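Local coordinates for protein esterase (uncultured bacterium FLS12, PDB 4RGY) that hydrolyses esters as a low-temperature-active alkaline esterase from marine sediment, and probably belongs to the alpha/beta-hydrolase superfamily, at residues A[80-88]-A[127-135]; A[94-102]-A[134-142]. One frame throughout, in Å; residues are numbered along the deposited sequence.

Interaction 1 (A[80-88]-A[127-135]); sequences AVHRSFYTD and MGGYGALKL
Phe-85 and Tyr-86, both in left-handed backbone conformation, bring the irregular loop 80-88 against the first turns of helix 127-135, with CA of Tyr-86 5.6 Å from CA of Gly-131. This helix begins within what is probably the nucleophile elbow of an alpha/beta-hydrolase, the GxSxG pattern running into it at Gly-128, and Met-127 touches the putative Ser-His-Asp triad. Met-127 fills the centre of the contact. Met-127 CG stands over the middle of the Phe-85 ring, 3.6 Å from its centroid and only 7° off the normal, a CH-pi contact, while SD lies obliquely to the same ring as a Met-aromatic contact. A bend at chi3 (79°) carries Met-127 CE off the ring to meet Tyr-86 CE2 at 3.7 Å and Val-81 CG2. Phe-85 also points a ring edge at the face of Tyr-130, with the planes at 62° in an offset edge-to-face pair. Without this ring, with an alanine here, Met-127 CG is likely to lose its aromatic partner and Tyr-130 the edge that meets its face. Tyr-86 runs close alongside the helix, its CG 4.0 Å from the bare CA of Gly-131; its OH bonds to His-50 O. On the loop itself, Ser-84 OG accepts from Tyr-86 N in an ST turn and donates to Val-81 O. Extended beyond CG, Lys-134 donates from NZ to Tyr-86 O at 3.0 Å. Tyr-130 OH bonds to His-189 O, and a water in the plane of the Tyr-130 ring, at its edge, joins this hydroxyl to Lys-134 NZ and Thr-87 OG1.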
# COMPACT_ATOMS: atom_id res chain seq x y z
N ALA A 80 -7.42 11.07 6.41
CA ALA A 80 -8.79 10.66 6.13
C ALA A 80 -9.70 11.04 7.28
O ALA A 80 -9.35 10.83 8.45
CB ALA A 80 -8.84 9.15 5.91
N VAL A 81 -10.87 11.59 6.97
CA VAL A 81 -11.85 11.92 8.02
C VAL A 81 -13.25 11.40 7.73
O VAL A 81 -14.22 11.86 8.34
CB VAL A 81 -11.93 13.43 8.29
CG1 VAL A 81 -10.56 13.96 8.70
CG2 VAL A 81 -12.47 14.18 7.07
N HIS A 82 -13.36 10.45 6.80
CA HIS A 82 -14.65 9.86 6.46
C HIS A 82 -15.66 10.94 6.08
O HIS A 82 -15.27 11.93 5.46
CB HIS A 82 -15.10 8.94 7.60
CG HIS A 82 -14.05 7.94 7.96
ND1 HIS A 82 -13.68 7.67 9.26
CD2 HIS A 82 -13.24 7.18 7.18
CE1 HIS A 82 -12.71 6.78 9.27
NE2 HIS A 82 -12.43 6.46 8.02
N ARG A 83 -16.94 10.79 6.42
CA ARG A 83 -17.95 11.76 6.01
C ARG A 83 -18.31 12.68 7.18
O ARG A 83 -19.48 12.87 7.51
CB ARG A 83 -19.19 11.06 5.45
CG ARG A 83 -18.94 10.25 4.18
CD ARG A 83 -20.19 9.49 3.74
NE ARG A 83 -21.31 10.40 3.52
CZ ARG A 83 -21.61 10.94 2.34
NH1 ARG A 83 -20.90 10.62 1.25
NH2 ARG A 83 -22.64 11.77 2.24
N SER A 84 -17.29 13.27 7.79
CA SER A 84 -17.46 13.98 9.06
C SER A 84 -17.50 15.50 8.97
O SER A 84 -17.79 16.16 9.96
CB SER A 84 -16.29 13.64 9.97
OG SER A 84 -15.09 14.16 9.43
N PHE A 85 -17.19 16.06 7.81
CA PHE A 85 -17.06 17.50 7.70
C PHE A 85 -16.07 18.08 8.74
O PHE A 85 -16.22 19.21 9.17
CB PHE A 85 -18.43 18.21 7.77
CG PHE A 85 -18.98 18.55 6.42
CD1 PHE A 85 -19.64 17.59 5.66
CD2 PHE A 85 -18.79 19.82 5.89
CE1 PHE A 85 -20.12 17.90 4.40
CE2 PHE A 85 -19.27 20.13 4.63
CZ PHE A 85 -19.94 19.17 3.89
N TYR A 86 -15.04 17.31 9.10
CA TYR A 86 -13.99 17.83 9.97
C TYR A 86 -14.59 18.35 11.28
O TYR A 86 -14.16 19.37 11.82
CB TYR A 86 -13.17 18.91 9.23
CG TYR A 86 -12.55 18.32 7.98
CD1 TYR A 86 -11.31 17.69 8.03
CD2 TYR A 86 -13.23 18.33 6.77
CE1 TYR A 86 -10.76 17.10 6.90
CE2 TYR A 86 -12.68 17.75 5.63
CZ TYR A 86 -11.44 17.13 5.71
OH TYR A 86 -10.89 16.51 4.61
N THR A 87 -15.57 17.61 11.79
CA THR A 87 -16.36 18.03 12.95
C THR A 87 -16.31 16.99 14.07
O THR A 87 -16.27 15.78 13.80
CB THR A 87 -17.82 18.27 12.51
OG1 THR A 87 -17.85 19.27 11.49
CG2 THR A 87 -18.71 18.73 13.68
N ASP A 88 -16.28 17.44 15.32
CA ASP A 88 -16.52 16.54 16.44
C ASP A 88 -18.02 16.26 16.42
O ASP A 88 -18.84 17.07 16.86
CB ASP A 88 -16.07 17.15 17.76
CG ASP A 88 -14.57 17.08 17.96
OD1 ASP A 88 -13.89 16.35 17.20
OD2 ASP A 88 -14.04 17.74 18.88
N MET A 127 -15.66 19.87 1.20
CA MET A 127 -15.71 19.54 2.59
C MET A 127 -14.39 19.89 3.24
O MET A 127 -14.38 20.40 4.34
CB MET A 127 -16.00 18.05 2.70
CG MET A 127 -16.29 17.61 4.12
SD MET A 127 -16.64 15.85 4.31
CE MET A 127 -14.99 15.17 4.26
N GLY A 128 -13.29 19.59 2.54
CA GLY A 128 -11.96 19.90 3.03
C GLY A 128 -11.58 21.37 2.90
O GLY A 128 -10.67 21.83 3.60
N GLY A 129 -12.24 22.09 2.00
CA GLY A 129 -12.08 23.53 1.94
C GLY A 129 -12.74 24.18 3.15
O GLY A 129 -12.19 25.11 3.75
N TYR A 130 -13.92 23.68 3.50
CA TYR A 130 -14.56 24.06 4.76
C TYR A 130 -13.62 23.74 5.94
O TYR A 130 -13.37 24.56 6.82
CB TYR A 130 -15.89 23.31 4.92
CG TYR A 130 -16.46 23.42 6.32
CD1 TYR A 130 -17.22 24.52 6.69
CD2 TYR A 130 -16.24 22.42 7.26
CE1 TYR A 130 -17.72 24.65 7.97
CE2 TYR A 130 -16.73 22.53 8.55
CZ TYR A 130 -17.48 23.64 8.90
OH TYR A 130 -17.97 23.75 10.17
N GLY A 131 -13.07 22.53 5.93
CA GLY A 131 -12.16 22.14 6.99
C GLY A 131 -10.92 23.01 7.09
O GLY A 131 -10.48 23.34 8.19
N ALA A 132 -10.34 23.36 5.94
CA ALA A 132 -9.14 24.20 5.91
C ALA A 132 -9.42 25.59 6.48
O ALA A 132 -8.64 26.10 7.28
CB ALA A 132 -8.60 24.31 4.49
N LEU A 133 -10.51 26.21 6.05
CA LEU A 133 -10.84 27.54 6.55
C LEU A 133 -11.26 27.51 8.02
O LEU A 133 -10.98 28.44 8.76
CB LEU A 133 -11.90 28.22 5.68
CG LEU A 133 -11.47 28.53 4.24
CD1 LEU A 133 -12.56 29.29 3.54
CD2 LEU A 133 -10.16 29.31 4.22
N LYS A 134 -11.92 26.43 8.44
CA LYS A 134 -12.22 26.25 9.85
C LYS A 134 -10.94 26.19 10.69
O LYS A 134 -10.82 26.85 11.72
CB LYS A 134 -13.08 25.01 10.07
CG LYS A 134 -13.53 24.81 11.50
CD LYS A 134 -14.32 23.50 11.64
CE LYS A 134 -14.62 23.17 13.09
NZ LYS A 134 -15.22 21.79 13.24
N LEU A 135 -9.97 25.40 10.24
CA LEU A 135 -8.67 25.33 10.90
C LEU A 135 -7.99 26.70 10.94
O LEU A 135 -7.51 27.12 12.00
CB LEU A 135 -7.77 24.31 10.22
CG LEU A 135 -8.10 22.86 10.58
CD1 LEU A 135 -7.46 21.92 9.57
CD2 LEU A 135 -7.65 22.50 12.00
O HOH W 1 -17.75 21.85 12.14
O HOH W 2 -16.42 20.57 15.88

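Interaction 2 (A[94-102]-A[134-142]); sequences QYWTFISEE and KLGMRHPER
Trp-96, in the first turn of helix 95-102, reaches across with CG anti to its own backbone N (chi1 168°) and meets Lys-134, Leu-135 and Arg-138 of helix 134-138 and His-139 just beyond it. Lys-134 lies over one face of the indole, CE 3.6 Å from the centroid of the six-membered ring in a CH-pi contact, before its ammonium goes on to Tyr-86 O. Leu-135 CD2 packs on Trp-96 CZ3 at 3.6 Å. Arg-138 turns a guanidinium face to Trp-96 CZ2 and CE2, its NH2 beside Trp-96 NE1, and a water accepts from Trp-96 NE1 at 2.9 Å. His-139 meets the six-membered ring rim to rim, the planes nearly parallel at 14°. Ile-99 adds a looser apolar touch on Leu-135. Next comes Ser-100, whose CB rests on Leu-135 CD2 and whose OG lies over the indole face opposite Lys-134; OG and the backbone N grip Trp-96 O from opposite sides of its plane. A water donates to Ser-100 OG and to Glu-101 OE2 and also bonds to His-139 NE2. At the more exposed end, Glu-101 OE2 takes hydrogen bonds from Arg-142 NH1 at 3.1 Å and, more weakly, from NH2, a salt bridge. The Arg-142 guanidinium lies over the His-139 ring, while His-139 ND1 donates to Glu-141 OE2. The segments cross at -68°, axes 11.2 Å apart. In the probable alpha/beta-hydrolase fold, helix 95-110 leads into strand 120-125 and helix 127-138 follows that strand, with helix 191-200 alongside, its Leu-191 on Lys-134 and Leu-194 on Arg-138.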
# COMPACT_ATOMS: atom_id res chain seq x y z
N GLN A 94 -14.80 11.98 17.01
CA GLN A 94 -14.27 13.31 17.24
C GLN A 94 -13.28 13.73 16.16
O GLN A 94 -12.09 13.88 16.42
CB GLN A 94 -13.63 13.38 18.63
CG GLN A 94 -14.63 13.12 19.76
CD GLN A 94 -15.61 14.26 19.97
OE1 GLN A 94 -16.71 14.26 19.41
NE2 GLN A 94 -15.22 15.23 20.79
N TYR A 95 -13.79 13.95 14.95
CA TYR A 95 -12.93 14.24 13.81
C TYR A 95 -12.28 15.63 13.81
O TYR A 95 -11.24 15.82 13.20
CB TYR A 95 -13.67 14.00 12.50
CG TYR A 95 -13.96 12.54 12.21
CD1 TYR A 95 -13.03 11.75 11.57
CD2 TYR A 95 -15.18 11.98 12.56
CE1 TYR A 95 -13.31 10.41 11.29
CE2 TYR A 95 -15.47 10.67 12.28
CZ TYR A 95 -14.53 9.90 11.64
OH TYR A 95 -14.84 8.58 11.38
N TRP A 96 -12.90 16.60 14.48
CA TRP A 96 -12.27 17.92 14.64
C TRP A 96 -11.09 17.86 15.60
O TRP A 96 -10.02 18.40 15.30
CB TRP A 96 -13.28 18.94 15.14
CG TRP A 96 -12.63 20.23 15.60
CD1 TRP A 96 -12.55 20.69 16.89
CD2 TRP A 96 -12.00 21.23 14.78
NE1 TRP A 96 -11.91 21.91 16.92
CE2 TRP A 96 -11.56 22.26 15.64
CE3 TRP A 96 -11.75 21.35 13.40
CZ2 TRP A 96 -10.90 23.40 15.17
CZ3 TRP A 96 -11.10 22.48 12.94
CH2 TRP A 96 -10.68 23.49 13.82
N THR A 97 -11.26 17.20 16.74
CA THR A 97 -10.15 17.06 17.66
C THR A 97 -9.04 16.25 16.99
O THR A 97 -7.85 16.53 17.16
CB THR A 97 -10.60 16.46 19.00
OG1 THR A 97 -11.50 17.38 19.63
CG2 THR A 97 -9.42 16.23 19.94
N PHE A 98 -9.42 15.26 16.19
CA PHE A 98 -8.45 14.50 15.42
C PHE A 98 -7.68 15.39 14.45
O PHE A 98 -6.45 15.44 14.47
CB PHE A 98 -9.17 13.37 14.66
CG PHE A 98 -8.29 12.64 13.68
CD1 PHE A 98 -7.23 11.85 14.13
CD2 PHE A 98 -8.51 12.75 12.31
CE1 PHE A 98 -6.42 11.17 13.24
CE2 PHE A 98 -7.71 12.07 11.41
CZ PHE A 98 -6.66 11.28 11.87
N ILE A 99 -8.40 16.11 13.59
CA ILE A 99 -7.71 16.87 12.54
C ILE A 99 -6.92 18.06 13.10
O ILE A 99 -5.86 18.41 12.57
CB ILE A 99 -8.66 17.30 11.40
CG1 ILE A 99 -7.88 17.65 10.13
CG2 ILE A 99 -9.57 18.47 11.82
CD1 ILE A 99 -7.19 16.46 9.47
N SER A 100 -7.41 18.66 14.18
CA SER A 100 -6.80 19.90 14.68
C SER A 100 -5.73 19.67 15.74
O SER A 100 -4.90 20.55 15.99
CB SER A 100 -7.88 20.84 15.23
OG SER A 100 -8.48 20.30 16.40
N GLU A 101 -5.74 18.50 16.37
CA GLU A 101 -4.82 18.22 17.47
C GLU A 101 -3.98 16.97 17.24
O GLU A 101 -2.75 17.04 17.11
CB GLU A 101 -5.58 18.11 18.80
CG GLU A 101 -6.45 19.32 19.16
CD GLU A 101 -5.63 20.53 19.58
OE1 GLU A 101 -4.43 20.36 19.90
OE2 GLU A 101 -6.19 21.65 19.59
N GLU A 102 -4.64 15.81 17.19
CA GLU A 102 -3.91 14.55 17.16
C GLU A 102 -3.15 14.30 15.86
O GLU A 102 -2.00 13.86 15.87
CB GLU A 102 -4.83 13.37 17.45
CG GLU A 102 -4.04 12.11 17.75
CD GLU A 102 -4.90 10.87 17.85
OE1 GLU A 102 -5.93 10.81 17.15
OE2 GLU A 102 -4.53 9.96 18.61
N LYS A 134 -11.92 26.43 8.44
CA LYS A 134 -12.22 26.25 9.85
C LYS A 134 -10.94 26.19 10.69
O LYS A 134 -10.82 26.85 11.72
CB LYS A 134 -13.08 25.01 10.07
CG LYS A 134 -13.53 24.81 11.50
CD LYS A 134 -14.32 23.50 11.64
CE LYS A 134 -14.62 23.17 13.09
NZ LYS A 134 -15.22 21.79 13.24
N LEU A 135 -9.97 25.40 10.24
CA LEU A 135 -8.67 25.33 10.90
C LEU A 135 -7.99 26.70 10.94
O LEU A 135 -7.51 27.12 12.00
CB LEU A 135 -7.77 24.31 10.22
CG LEU A 135 -8.10 22.86 10.58
CD1 LEU A 135 -7.46 21.92 9.57
CD2 LEU A 135 -7.65 22.50 12.00
N GLY A 136 -7.96 27.39 9.81
CA GLY A 136 -7.27 28.67 9.73
C GLY A 136 -7.92 29.73 10.61
O GLY A 136 -7.21 30.57 11.18
N MET A 137 -9.24 29.69 10.72
CA MET A 137 -9.95 30.73 11.47
C MET A 137 -10.19 30.39 12.94
O MET A 137 -10.42 31.28 13.76
CB MET A 137 -11.24 31.12 10.75
CG MET A 137 -10.98 31.75 9.38
SD MET A 137 -12.44 32.59 8.71
CE MET A 137 -13.42 31.20 8.20
N ARG A 138 -10.15 29.10 13.28
CA ARG A 138 -10.23 28.69 14.68
C ARG A 138 -8.85 28.70 15.32
O ARG A 138 -8.71 29.00 16.51
CB ARG A 138 -10.87 27.30 14.82
CG ARG A 138 -12.35 27.24 14.49
CD ARG A 138 -13.23 27.68 15.68
NE ARG A 138 -13.16 26.69 16.75
CZ ARG A 138 -13.93 25.60 16.81
NH1 ARG A 138 -14.85 25.38 15.88
NH2 ARG A 138 -13.78 24.74 17.82
N HIS A 139 -7.84 28.38 14.52
CA HIS A 139 -6.47 28.35 15.02
C HIS A 139 -5.52 29.17 14.16
O HIS A 139 -4.56 28.64 13.61
CB HIS A 139 -5.99 26.91 15.12
CG HIS A 139 -6.71 26.11 16.16
ND1 HIS A 139 -6.57 26.34 17.51
CD2 HIS A 139 -7.61 25.10 16.04
CE1 HIS A 139 -7.33 25.49 18.18
NE2 HIS A 139 -7.97 24.73 17.32
N PRO A 140 -5.77 30.49 14.06
CA PRO A 140 -4.92 31.33 13.21
C PRO A 140 -3.48 31.38 13.71
O PRO A 140 -2.58 31.73 12.95
CB PRO A 140 -5.58 32.71 13.32
CG PRO A 140 -6.28 32.68 14.62
CD PRO A 140 -6.78 31.28 14.77
N GLU A 141 -3.27 31.01 14.97
CA GLU A 141 -1.93 30.99 15.54
C GLU A 141 -1.11 29.77 15.08
O GLU A 141 0.09 29.71 15.31
CB GLU A 141 -1.99 31.05 17.07
CG GLU A 141 -2.39 29.75 17.77
CD GLU A 141 -3.90 29.46 17.75
OE1 GLU A 141 -4.68 30.34 17.32
OE2 GLU A 141 -4.30 28.36 18.20
N ARG A 142 -1.78 28.80 14.44
CA ARG A 142 -1.11 27.56 14.00
C ARG A 142 -0.86 27.46 12.49
O ARG A 142 -0.08 26.61 12.05
CB ARG A 142 -1.92 26.34 14.44
CG ARG A 142 -2.14 26.25 15.93
CD ARG A 142 -2.92 24.98 16.27
NE ARG A 142 -3.26 24.94 17.69
CZ ARG A 142 -4.14 24.09 18.22
NH1 ARG A 142 -4.39 24.13 19.52
NH2 ARG A 142 -4.77 23.22 17.44
O HOH W 3 -10.89 23.49 19.18
O HOH W 4 -8.67 22.07 18.45

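In the fold
From the N terminus, the chain leaves strand 75-79 through loop 80-88, enters helix 95-110, crosses by strand 120-125 and continues into helix 127-138. Interaction 1 closes the path from that loop to the start of helix 127-138; interaction 2 closes the path from helix 95-110 to the helix end and the turn beyond. Their segments alternate, so the two closures cross rather than nest, and they share Lys-134 and Leu-135. The loop and helix 95-110 are also joined directly, probably by hydrogen bonds between His-82 and Tyr-95 and between Asp-88 and Thr-97. Together the contacts tie helix 127-138, along its length, to the connection between two parallel strands of the central sheet.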